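Local coordinates for putative metal binding protein (Coccidioides immitis, PDB 3CVG) that is of unproven function but adopts a periplasmic-binding-protein type fold, holds a calcium ion in the crystal and probably binds a metal, at residues F186-Q189 with A190-A194; I202-Y205 with G206-L209; G27-G30 with Q31-L34; A155-I158 with K159-E162. All coordinates share one frame; numbering follows the deposited sequence.

Interaction 1: residues F186-Q189 with A190-A194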
ATOM      1  N   PHE A 186      10.474  -0.079   8.261  1.00 29.30           N
ATOM      2  CA  PHE A 186       9.839  -0.533   7.021  1.00 30.74           C
ATOM      3  C   PHE A 186       8.817  -1.609   7.384  1.00 28.65           C
ATOM      4  O   PHE A 186       8.848  -2.140   8.494  1.00 27.91           O
ATOM      5  CB  PHE A 186      10.879  -1.141   6.074  1.00 35.23           C
ATOM      6  CG  PHE A 186      12.101  -0.296   5.888  1.00 39.48           C
ATOM      7  CD1 PHE A 186      11.999   1.017   5.438  1.00 41.39           C
ATOM      8  CD2 PHE A 186      13.365  -0.825   6.150  1.00 41.07           C
ATOM      9  CE1 PHE A 186      13.143   1.797   5.247  1.00 42.76           C
ATOM     10  CE2 PHE A 186      14.518  -0.059   5.965  1.00 43.05           C
ATOM     11  CZ  PHE A 186      14.406   1.257   5.512  1.00 43.56           C
ATOM     12  N   PRO A 187       7.920  -1.962   6.442  1.00 27.27           N
ATOM     13  CA  PRO A 187       6.864  -2.965   6.603  1.00 26.21           C
ATOM     14  C   PRO A 187       7.214  -4.290   7.273  1.00 24.15           C
ATOM     15  O   PRO A 187       6.586  -4.670   8.258  1.00 22.35           O
ATOM     16  CB  PRO A 187       6.380  -3.177   5.171  1.00 26.38           C
ATOM     17  CG  PRO A 187       6.479  -1.820   4.605  1.00 27.03           C
ATOM     18  CD  PRO A 187       7.854  -1.379   5.087  1.00 26.77           C
ATOM     19  N   ILE A 188       8.195  -5.001   6.725  1.00 23.59           N
ATOM     20  CA  ILE A 188       8.575  -6.307   7.263  1.00 23.17           C
ATOM     21  C   ILE A 188       9.020  -6.244   8.723  1.00 23.03           C
ATOM     22  O   ILE A 188       8.544  -7.015   9.559  1.00 21.57           O
ATOM     23  CB  ILE A 188       9.688  -6.961   6.400  1.00 23.55           C
ATOM     24  CG1 ILE A 188       9.129  -7.324   5.018  1.00 25.93           C
ATOM     25  CG2 ILE A 188      10.222  -8.225   7.092  1.00 23.83           C
ATOM     26  CD1 ILE A 188      10.168  -7.901   4.052  1.00 23.86           C
ATOM     27  N   GLN A 189       9.930  -5.327   9.032  1.00 24.91           N
ATOM     28  CA  GLN A 189      10.406  -5.175  10.407  1.00 22.58           C
ATOM     29  C   GLN A 189       9.244  -4.853  11.347  1.00 19.65           C
ATOM     30  O   GLN A 189       9.130  -5.439  12.425  1.00 17.54           O
ATOM     31  CB  GLN A 189      11.460  -4.071  10.480  1.00 26.59           C
ATOM     32  CG  GLN A 189      12.797  -4.472   9.885  1.00 32.52           C
ATOM     33  CD  GLN A 189      13.640  -3.281   9.475  1.00 38.80           C
ATOM     34  OE1 GLN A 189      13.656  -2.245  10.151  1.00 41.64           O
ATOM     35  NE2 GLN A 189      14.364  -3.425   8.362  1.00 40.27           N
ATOM     36  N   ALA A 190       8.377  -3.929  10.941  1.00 19.00           N
ATOM     37  CA  ALA A 190       7.231  -3.552  11.776  1.00 18.65           C
ATOM     38  C   ALA A 190       6.282  -4.718  12.073  1.00 17.88           C
ATOM     39  O   ALA A 190       5.803  -4.864  13.203  1.00 17.40           O
ATOM     40  CB  ALA A 190       6.457  -2.390  11.118  1.00 18.66           C
ATOM     41  N   LEU A 191       5.981  -5.531  11.058  1.00 16.40           N
ATOM     42  CA  LEU A 191       5.098  -6.675  11.266  1.00 17.90           C
ATOM     43  C   LEU A 191       5.794  -7.698  12.171  1.00 18.52           C
ATOM     44  O   LEU A 191       5.179  -8.259  13.074  1.00 18.17           O
ATOM     45  CB  LEU A 191       4.712  -7.331   9.924  1.00 17.80           C
ATOM     46  CG  LEU A 191       3.845  -8.599   9.990  1.00 16.80           C
ATOM     47  CD1 LEU A 191       2.622  -8.368  10.880  1.00 14.75           C
ATOM     48  CD2 LEU A 191       3.409  -9.000   8.576  1.00 17.00           C
ATOM     49  N   THR A 192       7.081  -7.924  11.925  1.00 19.90           N
ATOM     50  CA  THR A 192       7.859  -8.861  12.725  1.00 20.92           C
ATOM     51  C   THR A 192       7.840  -8.424  14.194  1.00 21.01           C
ATOM     52  O   THR A 192       7.669  -9.245  15.104  1.00 20.32           O
ATOM     53  CB  THR A 192       9.323  -8.925  12.230  1.00 21.41           C
ATOM     54  OG1 THR A 192       9.349  -9.424  10.885  1.00 19.12           O
ATOM     55  CG2 THR A 192      10.152  -9.841  13.125  1.00 21.30           C
ATOM     56  N   ALA A 193       8.010  -7.125  14.414  1.00 19.99           N
ATOM     57  CA  ALA A 193       8.010  -6.573  15.764  1.00 21.48           C
ATOM     58  C   ALA A 193       6.653  -6.744  16.440  1.00 19.32           C
ATOM     59  O   ALA A 193       6.590  -7.114  17.609  1.00 20.76           O
ATOM     60  CB  ALA A 193       8.385  -5.090  15.727  1.00 17.98           C
ATOM     61  N   ALA A 194       5.569  -6.473  15.711  1.00 20.23           N
ATOM     62  CA  ALA A 194       4.227  -6.604  16.273  1.00 18.62           C
ATOM     63  C   ALA A 194       3.974  -8.033  16.741  1.00 20.85           C
ATOM     64  O   ALA A 194       3.367  -8.265  17.793  1.00 18.91           O
ATOM     65  CB  ALA A 194       3.176  -6.218  15.240  1.00 18.03           C
TER
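Thr-192 folds its side chain back over the turn that holds Ile-188. Its CB sits 3.4 Å from Ile-188 O and is almost as close to Gln-189 O, so the branch point rests on two successive carbonyl oxygens. From there OG1 turns back beside the backbone N (chi1 -63°), which brings it to 2.9 Å from Ile-188 O, to which it donates. That hydroxyl approaches from above the carbonyl plane, whereas the N-H of Thr-192, also 2.9 Å from Ile-188 O, arrives much closer to the plane; one oxygen therefore takes two hydrogen bonds from the same residue. The Ile-188 branch atom CG2 reaches OG1 at 4.1 Å, crossing the threonine side chain at a slant. All this belongs to the first turns of helix 187-196, in a domain of the periplasmic-binding-protein superfamily. Phe-186 occupies the N-cap position, and its carbonyl oxygen accepts Ala-190 N at 3.1 Å. Pro-187, which has no N-H to offer, opens the helix and accepts Leu-191 N; its ring lies about 5 Å from the bound calcium ion and also touches Arg-150. Ala-190 presses CB to 3.6 Å from Phe-186 O and also touches Leu-148 of strand 147-149. Right after Thr-192, Ala-193 N donates to Gln-189 O at 2.8 Å.

Interaction 2: residues I202-Y205 with G206-L209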
ATOM      1  N   ILE A 202      -1.868  -2.844  11.826  1.00 17.76           N
ATOM      2  CA  ILE A 202      -2.403  -2.855  10.475  1.00 18.09           C
ATOM      3  C   ILE A 202      -1.154  -3.051   9.633  1.00 18.12           C
ATOM      4  O   ILE A 202      -0.145  -2.376   9.847  1.00 16.25           O
ATOM      5  CB  ILE A 202      -3.084  -1.520  10.108  1.00 17.21           C
ATOM      6  CG1 ILE A 202      -4.447  -1.427  10.810  1.00 16.58           C
ATOM      7  CG2 ILE A 202      -3.230  -1.398   8.600  1.00 17.07           C
ATOM      8  CD1 ILE A 202      -5.492  -2.423  10.316  1.00 15.27           C
ATOM      9  N   THR A 203      -1.219  -4.010   8.716  1.00 17.85           N
ATOM     10  CA  THR A 203      -0.110  -4.327   7.830  1.00 19.71           C
ATOM     11  C   THR A 203      -0.731  -4.585   6.452  1.00 20.01           C
ATOM     12  O   THR A 203      -1.923  -4.343   6.254  1.00 19.89           O
ATOM     13  CB  THR A 203       0.664  -5.591   8.341  1.00 18.07           C
ATOM     14  OG1 THR A 203       1.799  -5.845   7.505  1.00 16.26           O
ATOM     15  CG2 THR A 203      -0.238  -6.822   8.341  1.00 19.90           C
ATOM     16  N   ASP A 204       0.059  -5.059   5.497  1.00 21.72           N
ATOM     17  CA  ASP A 204      -0.507  -5.324   4.177  1.00 25.29           C
ATOM     18  C   ASP A 204      -0.248  -6.764   3.763  1.00 25.38           C
ATOM     19  O   ASP A 204       0.660  -7.417   4.284  1.00 23.26           O
ATOM     20  CB  ASP A 204       0.057  -4.355   3.131  1.00 25.00           C
ATOM     21  CG  ASP A 204       1.555  -4.461   2.982  1.00 26.43           C
ATOM     22  OD1 ASP A 204       2.292  -3.921   3.835  1.00 33.80           O
ATOM     23  OD2 ASP A 204       2.006  -5.096   2.012  1.00 30.84           O
ATOM     24  N   TYR A 205      -1.051  -7.253   2.823  1.00 25.39           N
ATOM     25  CA  TYR A 205      -0.936  -8.625   2.355  1.00 26.21           C
ATOM     26  C   TYR A 205       0.465  -9.028   1.909  1.00 25.97           C
ATOM     27  O   TYR A 205       0.949 -10.093   2.290  1.00 25.22           O
ATOM     28  CB  TYR A 205      -1.929  -8.875   1.213  1.00 26.05           C
ATOM     29  CG  TYR A 205      -2.093 -10.341   0.855  1.00 26.11           C
ATOM     30  CD1 TYR A 205      -2.278 -11.306   1.847  1.00 26.16           C
ATOM     31  CD2 TYR A 205      -2.097 -10.757  -0.481  1.00 28.06           C
ATOM     32  CE1 TYR A 205      -2.464 -12.651   1.519  1.00 27.64           C
ATOM     33  CE2 TYR A 205      -2.287 -12.095  -0.821  1.00 26.25           C
ATOM     34  CZ  TYR A 205      -2.466 -13.034   0.179  1.00 25.85           C
ATOM     35  OH  TYR A 205      -2.631 -14.354  -0.150  1.00 24.43           O
ATOM     36  N   GLY A 206       1.107  -8.178   1.107  1.00 26.31           N
ATOM     37  CA  GLY A 206       2.444  -8.468   0.602  1.00 24.84           C
ATOM     38  C   GLY A 206       3.508  -8.611   1.677  1.00 24.76           C
ATOM     39  O   GLY A 206       4.402  -9.459   1.578  1.00 22.75           O
ATOM     40  N   THR A 207       3.424  -7.768   2.701  1.00 23.09           N
ATOM     41  CA  THR A 207       4.372  -7.817   3.807  1.00 21.61           C
ATOM     42  C   THR A 207       4.162  -9.135   4.550  1.00 20.00           C
ATOM     43  O   THR A 207       5.120  -9.810   4.928  1.00 21.11           O
ATOM     44  CB  THR A 207       4.140  -6.635   4.767  1.00 20.26           C
ATOM     45  OG1 THR A 207       4.329  -5.408   4.053  1.00 22.26           O
ATOM     46  CG2 THR A 207       5.115  -6.692   5.946  1.00 19.25           C
ATOM     47  N   TYR A 208       2.898  -9.495   4.747  1.00 20.72           N
ATOM     48  CA  TYR A 208       2.531 -10.738   5.416  1.00 21.75           C
ATOM     49  C   TYR A 208       3.161 -11.951   4.714  1.00 23.72           C
ATOM     50  O   TYR A 208       3.711 -12.856   5.363  1.00 22.48           O
ATOM     51  CB  TYR A 208       1.005 -10.885   5.419  1.00 21.07           C
ATOM     52  CG  TYR A 208       0.500 -12.229   5.880  1.00 22.78           C
ATOM     53  CD1 TYR A 208       0.680 -12.653   7.200  1.00 22.91           C
ATOM     54  CD2 TYR A 208      -0.160 -13.084   4.997  1.00 24.94           C
ATOM     55  CE1 TYR A 208       0.221 -13.894   7.627  1.00 23.31           C
ATOM     56  CE2 TYR A 208      -0.627 -14.338   5.417  1.00 25.21           C
ATOM     57  CZ  TYR A 208      -0.435 -14.730   6.733  1.00 25.93           C
ATOM     58  OH  TYR A 208      -0.896 -15.955   7.155  1.00 25.16           O
ATOM     59  N   LEU A 209       3.072 -11.968   3.388  1.00 23.20           N
ATOM     60  CA  LEU A 209       3.622 -13.073   2.612  1.00 23.68           C
ATOM     61  C   LEU A 209       5.139 -13.041   2.595  1.00 23.95           C
ATOM     62  O   LEU A 209       5.777 -13.979   2.119  1.00 22.87           O
ATOM     63  CB  LEU A 209       3.091 -13.030   1.174  1.00 24.23           C
ATOM     64  CG  LEU A 209       1.572 -13.192   1.049  1.00 24.22           C
ATOM     65  CD1 LEU A 209       1.135 -12.906  -0.393  1.00 27.79           C
ATOM     66  CD2 LEU A 209       1.168 -14.592   1.474  1.00 25.76           C
TER
HETATM   67  O   HOH W   1       0.918  -5.524  -0.107  1.00 23.46           O
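Asp-204 holds Thr-207 through both carboxylate oxygens, OD1 taking the hydroxyl OG1 at 2.5 Å and OD2 the backbone N at 3.1 Å. This is N-capping by an aspartate: Asp-204 ends strand 200-204 and stands just before helix 205-208, at a strand-to-helix junction of the periplasmic-binding-protein fold. Its CG lies between the backbone N and the carbonyl carbon (chi1 61°), which swings the carboxylate over the helix start. The hydroxyl meets OD1 on the syn side but 32° out of the carboxylate plane, whereas Thr-207 N meets OD2 from above that plane. With one residue holding both oxygens, rotation of the carboxylate is restricted, and the helix amides probably favour its negative charge. A water molecule accepts the N-H of Gly-206, its oxygen 2.9 Å from Gly-206 N; the link of this water to OD2 is modelled too short and remains doubtful. The calcium ion is about 5 Å from the aspartate side chain. Main-chain bonds continue the turn, with Tyr-208 N bonded to Asp-204 O and Leu-209 N bonded to Tyr-205 O. Further along, the ring of Tyr-205, which also makes a cation-pi contact with Lys-224, receives a methyl group over one face. Leu-209 CD1 provides this CH-pi contact, 3.7 Å from the ring centroid and shifted toward the rim, with CE2 as its nearest ring atom at 3.5 Å.

Interaction 3: residues G27-G30 with Q31-L34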
ATOM      1  N   GLY A  27       6.170   3.458  -4.217  1.00 33.34           N
ATOM      2  CA  GLY A  27       6.708   2.926  -2.983  1.00 32.21           C
ATOM      3  C   GLY A  27       6.600   1.418  -2.879  1.00 30.74           C
ATOM      4  O   GLY A  27       7.543   0.693  -3.199  1.00 30.57           O
ATOM      5  N   GLY A  28       5.432   0.951  -2.450  1.00 30.53           N
ATOM      6  CA  GLY A  28       5.199  -0.470  -2.249  1.00 30.38           C
ATOM      7  C   GLY A  28       5.314  -1.452  -3.402  1.00 31.19           C
ATOM      8  O   GLY A  28       5.883  -2.533  -3.231  1.00 30.20           O
ATOM      9  N   ALA A  29       4.770  -1.102  -4.563  1.00 31.04           N
ATOM     10  CA  ALA A  29       4.815  -1.999  -5.712  1.00 32.03           C
ATOM     11  C   ALA A  29       6.233  -2.227  -6.220  1.00 33.20           C
ATOM     12  O   ALA A  29       6.550  -3.297  -6.724  1.00 32.70           O
ATOM     13  CB  ALA A  29       3.939  -1.458  -6.828  1.00 32.13           C
ATOM     14  N   GLY A  30       7.087  -1.217  -6.113  1.00 35.08           N
ATOM     15  CA  GLY A  30       8.452  -1.405  -6.563  1.00 37.38           C
ATOM     16  C   GLY A  30       9.169  -2.275  -5.547  1.00 38.73           C
ATOM     17  O   GLY A  30       9.977  -3.142  -5.889  1.00 39.50           O
ATOM     18  N   GLN A  31       8.841  -2.034  -4.282  1.00 39.14           N
ATOM     19  CA  GLN A  31       9.412  -2.748  -3.147  1.00 39.66           C
ATOM     20  C   GLN A  31       8.980  -4.214  -3.135  1.00 38.66           C
ATOM     21  O   GLN A  31       9.641  -5.063  -2.535  1.00 38.84           O
ATOM     22  CB  GLN A  31       8.961  -2.053  -1.856  1.00 41.52           C
ATOM     23  CG  GLN A  31       9.554  -2.591  -0.573  1.00 44.58           C
ATOM     24  CD  GLN A  31       9.034  -1.854   0.658  1.00 46.69           C
ATOM     25  OE1 GLN A  31       9.577  -1.993   1.759  1.00 45.91           O
ATOM     26  NE2 GLN A  31       7.974  -1.070   0.477  1.00 46.47           N
ATOM     27  N   SER A  32       7.871  -4.502  -3.807  1.00 38.17           N
ATOM     28  CA  SER A  32       7.329  -5.856  -3.872  1.00 36.83           C
ATOM     29  C   SER A  32       7.820  -6.602  -5.104  1.00 35.60           C
ATOM     30  O   SER A  32       7.651  -7.816  -5.206  1.00 34.21           O
ATOM     31  CB  SER A  32       5.803  -5.802  -3.901  1.00 36.13           C
ATOM     32  OG  SER A  32       5.357  -5.163  -5.084  1.00 36.12           O
ATOM     33  N   GLY A  33       8.409  -5.864  -6.042  1.00 35.27           N
ATOM     34  CA  GLY A  33       8.911  -6.466  -7.264  1.00 34.79           C
ATOM     35  C   GLY A  33       7.999  -6.297  -8.470  1.00 35.56           C
ATOM     36  O   GLY A  33       8.398  -6.606  -9.598  1.00 36.31           O
ATOM     37  N   LEU A  34       6.780  -5.804  -8.257  1.00 34.73           N
ATOM     38  CA  LEU A  34       5.845  -5.630  -9.372  1.00 35.08           C
ATOM     39  C   LEU A  34       6.330  -4.643 -10.430  1.00 34.64           C
ATOM     40  O   LEU A  34       6.174  -4.890 -11.624  1.00 35.20           O
ATOM     41  CB  LEU A  34       4.466  -5.179  -8.876  1.00 34.11           C
ATOM     42  CG  LEU A  34       3.417  -5.030  -9.987  1.00 35.24           C
ATOM     43  CD1 LEU A  34       3.013  -6.408 -10.476  1.00 36.19           C
ATOM     44  CD2 LEU A  34       2.195  -4.280  -9.484  1.00 35.15           C
TER
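Gln-31 runs its extended side chain alongside the start of its own helix, overlapping Gly-27 and Gly-28. Its CB lies 3.4 Å from Gly-27 O and just as near Gly-28 O, while NE2 comes within 3.9 Å of Gly-28 CA. CG anti to the backbone N (chi1 -175°) and a straight chain beyond it carry the amide back along this glycine pair. The main chain follows the same path: Gln-31 N donates to the carbonyl oxygen of Gly-27, the N-cap residue. Ser-32 behaves differently. Its OG, held between the backbone N and the carbonyl carbon (chi1 64°), turns back to Ala-29 O at 2.8 Å and comes from above the plane of that carbonyl; the hydroxyl is also hydrogen-bonded to Tyr-279 OH of strand 276-281. Ser-32 N makes just weak bonds, to Gly-28 O and Ala-29 O, as the short helix 28-32 runs out. It finishes in a Schellman motif, in which Gly-33 adopts a positive phi of 100° and its N reaches Gly-30 O at 3.1 Å. Past this turn Leu-34 starts the next helix, with CB 3.5 Å from Ala-29 O and CD2 4.2 Å from Ala-29 CB, both side chains packing on Phe-103. Carbonyl oxygens thus dominate the contact, and the serine hydroxyl gives Ala-29 O a firm donor where Ser-32 N bonds it only weakly, while tying the helix end to Tyr-279.

Interaction 4: residues A155-I158 with K159-E162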
ATOM      1  N   ALA A 155       1.368   4.969   3.662  1.00 18.31           N
ATOM      2  CA  ALA A 155      -0.013   4.602   3.389  1.00 18.49           C
ATOM      3  C   ALA A 155      -0.567   3.802   4.581  1.00 17.19           C
ATOM      4  O   ALA A 155      -1.700   4.012   5.001  1.00 16.69           O
ATOM      5  CB  ALA A 155      -0.088   3.778   2.099  1.00 18.52           C
ATOM      6  N   THR A 156       0.237   2.897   5.135  1.00 18.95           N
ATOM      7  CA  THR A 156      -0.195   2.105   6.288  1.00 18.64           C
ATOM      8  C   THR A 156      -0.498   3.025   7.484  1.00 17.97           C
ATOM      9  O   THR A 156      -1.535   2.895   8.128  1.00 19.96           O
ATOM     10  CB  THR A 156       0.892   1.075   6.678  1.00 21.67           C
ATOM     11  OG1 THR A 156       1.102   0.178   5.581  1.00 24.67           O
ATOM     12  CG2 THR A 156       0.474   0.271   7.899  1.00 19.53           C
ATOM     13  N   ASN A 157       0.411   3.951   7.775  1.00 19.20           N
ATOM     14  CA  ASN A 157       0.210   4.893   8.876  1.00 17.92           C
ATOM     15  C   ASN A 157      -1.070   5.697   8.641  1.00 17.49           C
ATOM     16  O   ASN A 157      -1.893   5.840   9.544  1.00 17.97           O
ATOM     17  CB  ASN A 157       1.425   5.826   8.989  1.00 18.69           C
ATOM     18  CG  ASN A 157       1.275   6.884  10.086  1.00 14.11           C
ATOM     19  OD1 ASN A 157       0.616   6.674  11.114  1.00 15.88           O
ATOM     20  ND2 ASN A 157       1.926   8.009   9.885  1.00 13.58           N
ATOM     21  N   ILE A 158      -1.245   6.207   7.428  1.00 17.20           N
ATOM     22  CA  ILE A 158      -2.443   6.976   7.100  1.00 16.90           C
ATOM     23  C   ILE A 158      -3.686   6.127   7.419  1.00 17.94           C
ATOM     24  O   ILE A 158      -4.628   6.588   8.063  1.00 16.39           O
ATOM     25  CB  ILE A 158      -2.446   7.361   5.586  1.00 18.14           C
ATOM     26  CG1 ILE A 158      -1.425   8.472   5.326  1.00 16.74           C
ATOM     27  CG2 ILE A 158      -3.858   7.792   5.139  1.00 17.10           C
ATOM     28  CD1 ILE A 158      -1.044   8.619   3.841  1.00 16.33           C
ATOM     29  N   LYS A 159      -3.647   4.866   6.995  1.00 19.52           N
ATOM     30  CA  LYS A 159      -4.764   3.948   7.182  1.00 17.23           C
ATOM     31  C   LYS A 159      -5.160   3.740   8.648  1.00 17.51           C
ATOM     32  O   LYS A 159      -6.331   3.909   9.007  1.00 16.50           O
ATOM     33  CB  LYS A 159      -4.426   2.598   6.572  1.00 18.79           C
ATOM     34  CG  LYS A 159      -5.411   1.510   6.929  1.00 22.39           C
ATOM     35  CD  LYS A 159      -6.520   1.366   5.911  1.00 24.55           C
ATOM     36  CE  LYS A 159      -7.358   2.603   5.756  1.00 25.81           C
ATOM     37  NZ  LYS A 159      -7.497   2.936   4.298  1.00 24.88           N
ATOM     38  N   GLU A 160      -4.219   3.344   9.497  1.00 18.62           N
ATOM     39  CA  GLU A 160      -4.600   3.154  10.879  1.00 20.48           C
ATOM     40  C   GLU A 160      -4.974   4.454  11.562  1.00 21.46           C
ATOM     41  O   GLU A 160      -5.818   4.467  12.454  1.00 23.06           O
ATOM     42  CB  GLU A 160      -3.479   2.417  11.636  1.00 16.84           C
ATOM     43  CG  GLU A 160      -2.047   2.914  11.398  1.00 19.72           C
ATOM     44  CD  GLU A 160      -1.534   3.845  12.489  1.00 14.94           C
ATOM     45  OE1 GLU A 160      -2.320   4.173  13.402  1.00 20.16           O
ATOM     46  OE2 GLU A 160      -0.351   4.248  12.423  1.00 23.47           O
ATOM     47  N   ALA A 161      -4.320   5.544  11.156  1.00 21.56           N
ATOM     48  CA  ALA A 161      -4.596   6.856  11.762  1.00 17.84           C
ATOM     49  C   ALA A 161      -6.060   7.131  11.419  1.00 17.65           C
ATOM     50  O   ALA A 161      -6.863   7.504  12.292  1.00 16.46           O
ATOM     51  CB  ALA A 161      -3.644   8.021  11.178  1.00 18.18           C
ATOM     52  N   GLU A 162      -6.405   6.899  10.155  1.00 18.58           N
ATOM     53  CA  GLU A 162      -7.756   7.084   9.664  1.00 21.37           C
ATOM     54  C   GLU A 162      -8.747   6.230  10.471  1.00 21.01           C
ATOM     55  O   GLU A 162      -9.820   6.712  10.835  1.00 20.08           O
ATOM     56  CB  GLU A 162      -7.777   6.636   8.220  1.00 25.04           C
ATOM     57  CG  GLU A 162      -8.727   7.371   7.325  1.00 29.98           C
ATOM     58  CD  GLU A 162      -8.382   7.129   5.863  1.00 31.54           C
ATOM     59  OE1 GLU A 162      -8.590   5.996   5.374  1.00 33.59           O
ATOM     60  OE2 GLU A 162      -7.862   8.061   5.213  1.00 32.54           O
TER
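Lys-159 and Ala-155 begin a run of four main-chain hydrogen bonds in helix 155-166, the helix of a beta-alpha-beta unit with strands 147-149 and 180-182. Lys-159 N donates to Ala-155 O at 2.9 Å, Glu-160 N to Thr-156 O at 3.0 Å, Ala-161 N to Asn-157 O and Glu-162 N to Ile-158 O. The first of these residues lie at the helix start, where the Thr-156 side chain comes within about 3 Å of the calcium ion. Among the charged side chains, Lys-159 bends its chain so that NZ makes a weak salt bridge to Glu-162 OE1 at 3.4 Å, but its stronger partner is Pro-232 O. The carboxylate of Glu-160 is fixed by both strands of the unit, OE2 by Ser-149 OG and OE1 by Tyr-180 OH. Van der Waals contacts follow the helix back. Glu-160 CG, in the cramped orientation between N and the carbonyl carbon (chi1 45°), sits 3.3 Å from Thr-156 O, and Ala-161 CB comes to 3.2 Å from Asn-157 O. At the exposed side, Ile-158 CG2 slants across the Glu-162 side chain, 4.0 Å from OE2.

Helix starts near the calcium ion are common to all four contacts. Interactions 1 and 2 touch; helix 187-196 is followed by strand 200-204, and Pro-187 CB packs on Thr-207 OG1 at 3.2 Å, Leu-191 on Thr-203. Interaction 4 meets interaction 2 through Ile-202 against Thr-156, Lys-159 and Glu-160. Interaction 3 touches neither interaction 2 nor interaction 4 but meets interaction 1 through Gln-31 and Pro-187. None of the touching residues of interaction 2 is exposed, whereas interaction 1 lies farthest from the chain centre with three exposed residues, and interaction 4 has two. A carboxylate cap distinguishes interaction 2, glycines interaction 3 and charged side chains interaction 4, while interaction 1 adds one hydroxyl to regular helix bonding.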